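Side-chain contacts in surface protein VspA (Borrelia turicatae, PDB 1YJG), which probably helps the spirochaete evade the host immune response, as one of a set of antigenically distinct outer-membrane lipoproteins expressed one at a time: residues S75-L78 / K79-T83; T84-N87 / A88-F92. All coordinates share one frame; numbering follows the deposited sequence.

Contact 1: S75-L78 / K79-T83; sequences SDDL and KGKIT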
# COMPACT_ATOMS: atom_id res chain seq x y z
N SER A 75 12.84 -19.49 -12.42
CA SER A 75 14.22 -19.55 -12.87
C SER A 75 15.14 -19.05 -11.76
O SER A 75 14.73 -18.25 -10.93
CB SER A 75 14.42 -18.71 -14.15
OG SER A 75 14.42 -17.32 -13.87
N ASP A 76 16.37 -19.56 -11.73
CA ASP A 76 17.35 -19.17 -10.72
C ASP A 76 17.60 -17.67 -10.76
O ASP A 76 17.79 -17.05 -9.72
CB ASP A 76 18.66 -19.93 -10.92
CG ASP A 76 18.56 -21.39 -10.50
OD1 ASP A 76 17.50 -21.78 -9.95
OD2 ASP A 76 19.49 -22.22 -10.69
N ASP A 77 17.62 -17.08 -11.95
CA ASP A 77 17.85 -15.65 -12.10
C ASP A 77 16.73 -14.84 -11.42
O ASP A 77 16.98 -13.88 -10.70
CB ASP A 77 17.95 -15.28 -13.58
CG ASP A 77 18.23 -13.81 -13.78
OD1 ASP A 77 19.42 -13.44 -13.88
OD2 ASP A 77 17.32 -12.96 -13.83
N LEU A 78 15.48 -15.25 -11.67
CA LEU A 78 14.33 -14.58 -11.07
C LEU A 78 14.34 -14.80 -9.56
O LEU A 78 14.08 -13.87 -8.79
CB LEU A 78 13.01 -15.11 -11.65
CG LEU A 78 12.33 -14.33 -12.78
CD1 LEU A 78 10.97 -14.94 -13.06
CD2 LEU A 78 12.20 -12.84 -12.43
N LYS A 79 14.66 -16.02 -9.13
CA LYS A 79 14.72 -16.34 -7.72
C LYS A 79 15.72 -15.44 -7.01
O LYS A 79 15.48 -15.03 -5.88
CB LYS A 79 15.08 -17.81 -7.49
CG LYS A 79 14.79 -18.31 -6.08
CD LYS A 79 15.02 -19.82 -5.93
CE LYS A 79 13.75 -20.63 -6.15
NZ LYS A 79 14.02 -22.10 -6.29
N GLY A 80 16.84 -15.13 -7.67
CA GLY A 80 17.89 -14.28 -7.10
C GLY A 80 17.48 -12.82 -6.98
O GLY A 80 17.87 -12.12 -6.03
N LYS A 81 16.74 -12.34 -7.97
CA LYS A 81 16.27 -10.96 -7.97
C LYS A 81 15.27 -10.79 -6.82
O LYS A 81 15.22 -9.72 -6.21
CB LYS A 81 15.64 -10.59 -9.30
CG LYS A 81 16.65 -10.33 -10.39
CD LYS A 81 15.97 -10.14 -11.74
CE LYS A 81 16.90 -9.48 -12.75
NZ LYS A 81 17.92 -10.45 -13.26
N ILE A 82 14.51 -11.84 -6.53
CA ILE A 82 13.53 -11.83 -5.44
C ILE A 82 14.29 -11.76 -4.13
O ILE A 82 13.84 -11.09 -3.21
CB ILE A 82 12.67 -13.12 -5.40
CG1 ILE A 82 11.70 -13.18 -6.57
CG2 ILE A 82 11.86 -13.22 -4.06
CD1 ILE A 82 11.04 -14.60 -6.74
N THR A 83 15.40 -12.49 -4.04
CA THR A 83 16.22 -12.52 -2.82
C THR A 83 16.80 -11.15 -2.54
O THR A 83 16.86 -10.74 -1.39
CB THR A 83 17.33 -13.60 -2.93
OG1 THR A 83 16.73 -14.90 -2.94
CG2 THR A 83 18.21 -13.63 -1.68
O HOH W 1 15.13 -21.11 -8.98

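Contact 2: T84-N87 / A88-F92; sequences TVKN and ASTSF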
# COMPACT_ATOMS: atom_id res chain seq x y z
N THR A 84 17.22 -10.45 -3.59
CA THR A 84 17.77 -9.11 -3.44
C THR A 84 16.67 -8.21 -2.84
O THR A 84 16.96 -7.37 -1.97
CB THR A 84 18.25 -8.57 -4.79
OG1 THR A 84 19.36 -9.36 -5.22
CG2 THR A 84 18.82 -7.15 -4.67
N VAL A 85 15.42 -8.41 -3.27
CA VAL A 85 14.32 -7.61 -2.73
C VAL A 85 14.09 -7.98 -1.27
O VAL A 85 13.99 -7.10 -0.43
CB VAL A 85 12.96 -7.77 -3.47
CG1 VAL A 85 12.01 -6.65 -3.03
CG2 VAL A 85 13.12 -7.76 -5.00
N LYS A 86 14.03 -9.28 -0.98
CA LYS A 86 13.80 -9.74 0.39
C LYS A 86 14.94 -9.40 1.36
O LYS A 86 14.69 -9.28 2.55
CB LYS A 86 13.46 -11.23 0.46
CG LYS A 86 13.08 -11.65 1.88
CD LYS A 86 12.18 -12.86 1.95
CE LYS A 86 12.30 -13.56 3.30
NZ LYS A 86 12.50 -12.63 4.45
N ASN A 87 16.16 -9.26 0.86
CA ASN A 87 17.30 -8.90 1.70
C ASN A 87 17.07 -7.46 2.13
O ASN A 87 17.35 -7.09 3.25
CB ASN A 87 18.64 -8.95 0.93
CG ASN A 87 19.17 -10.38 0.67
OD1 ASN A 87 18.75 -11.36 1.28
ND2 ASN A 87 20.13 -10.48 -0.26
N ALA A 88 16.56 -6.64 1.22
CA ALA A 88 16.30 -5.23 1.50
C ALA A 88 15.18 -5.02 2.52
O ALA A 88 15.34 -4.23 3.45
CB ALA A 88 16.03 -4.46 0.21
N SER A 89 14.06 -5.73 2.36
CA SER A 89 12.94 -5.60 3.29
C SER A 89 13.33 -6.13 4.68
O SER A 89 12.91 -5.58 5.70
CB SER A 89 11.69 -6.32 2.76
OG SER A 89 11.90 -7.71 2.61
N THR A 90 14.14 -7.18 4.72
CA THR A 90 14.61 -7.76 5.98
C THR A 90 15.50 -6.72 6.66
O THR A 90 15.39 -6.50 7.86
CB THR A 90 15.37 -9.09 5.72
OG1 THR A 90 14.43 -10.15 5.51
CG2 THR A 90 16.15 -9.55 6.92
N SER A 91 16.35 -6.06 5.88
CA SER A 91 17.27 -5.03 6.36
C SER A 91 16.52 -3.85 6.97
O SER A 91 16.90 -3.34 8.03
CB SER A 91 18.15 -4.52 5.22
OG SER A 91 19.34 -5.28 5.14
N PHE A 92 15.48 -3.41 6.28
CA PHE A 92 14.67 -2.30 6.76
C PHE A 92 14.08 -2.64 8.13
O PHE A 92 14.15 -1.83 9.06
CB PHE A 92 13.52 -1.99 5.80
CG PHE A 92 12.58 -0.95 6.32
CD1 PHE A 92 12.85 0.40 6.12
CD2 PHE A 92 11.47 -1.30 7.07
CE1 PHE A 92 12.02 1.37 6.62
CE2 PHE A 92 10.63 -0.33 7.58
CZ PHE A 92 10.90 1.00 7.36

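Contact 1: S75-L78 / K79-T83
Asp77 and Lys81 form an i to i+4 salt bridge on the first turns of helix 76-98, a local contact at the capped N-terminal end of one helix of the helical-bundle core of VspA. Lys81 NZ lies 2.6 Å from Asp77 OD2, which it meets on the syn side and 19° out of the carboxylate plane; OD1 of the same carboxylate is 3.4 Å from NZ, so the pairing is one-sided. The geometry follows from the torsions: CG of Asp77 stands opposite its own backbone N (chi1 -178°), while the lysine chain runs extended back along the helix and turns at its last torsion to bring NZ to OD2, the two side chains meeting at a slant.

The first turn is closed by Ser75, the N-cap residue, whose OG accepts from Leu78 N at 3.2 Å, a capping bond. Ser75 O in turn accepts Lys79 N at 2.9 Å, and Asp76 O, Asp77 O and Leu78 O continue the backbone series. Asp76 and Asp77, acidic residues at a helix N-terminus, probably interact favourably with the helix dipole. On the inner side, Leu78 and Ile82 both touch Phe10 of helix 2-28 and Leu142 of helix 129-155. Across the polar side a water donates to Asp76 OD1 at 2.6 Å and weakly accepts from Lys79 NZ at 3.1 Å.

Contact 2: T84-N87 / A88-F92
Lys86 and Thr90 meet one turn apart in the middle of helix 76-98, where the carbonyl oxygen of Lys86 accepts the amide of Thr90 at 3.1 Å between Lys86 O and Thr90 N. The polar side chains on this face converge on Asp62 of helix 48-69, whose OD2 forms a salt bridge with Lys86 NZ and whose OD1 is hydrogen-bonded by both Ser89 OG and Thr90 OG1. One carboxylate thus serves three side chains within about one turn, which probably favours its charged form. Lys86 O, 3.1 Å from Thr90 OG1, competes for the same hydroxyl proton, and which acceptor takes it is not settled.

The torsions explain how these groups gather. CG of Lys86 lies opposite the backbone N (chi1 -174°), and the chain then extends until the final torsion bends the ammonium toward Thr90, leaving Lys86 NZ 3.3 Å from Thr90 OG1. Ser89 places OG between its backbone N and carbonyl carbon (chi1 62°), where Ser89 OG is also 3.2 Å from Lys86 O.

The other carbonyls are answered by regular helix amides. Val85 O takes Ser89 N at 3.1 Å, and the longer bond from Ala88 N to Thr84 O measures 3.3 Å. Asn87 O receives Ser91 N at 3.0 Å and, weakly, Ser91 OG.

Beyond the polar cluster, this part of helix 76-98 packs against helices 48-69 and 129-155. On the former, Lys86 touches Ala66 and Glu69, Val85 packs on Leu65 and Phe92 on Ile58; on the latter, Val85 and Ala88 share Leu135, and Ser91 touches Glu131.

Overall arrangement
Contacts 1 and 2 follow one another directly along helix 76-98, their centres 14 Å apart; they adjoin in sequence, and the side chain of Thr84 reaches back to Gly80 O by a hydrogen bond. They differ in depth: contact 1 lies at the surface, its centre about 18 Å from the centre of the chain, whereas contact 2 is partly buried with its centre about 9 Å from it. Asp77 and Lys81 pair within the helix, whereas Lys86 pairs with Asp62 of helix 48-69. Leu142 of helix 129-155 touches Leu78 and Ile82 in contact 1 and Val85 in contact 2, giving both one shared hydrophobic neighbour.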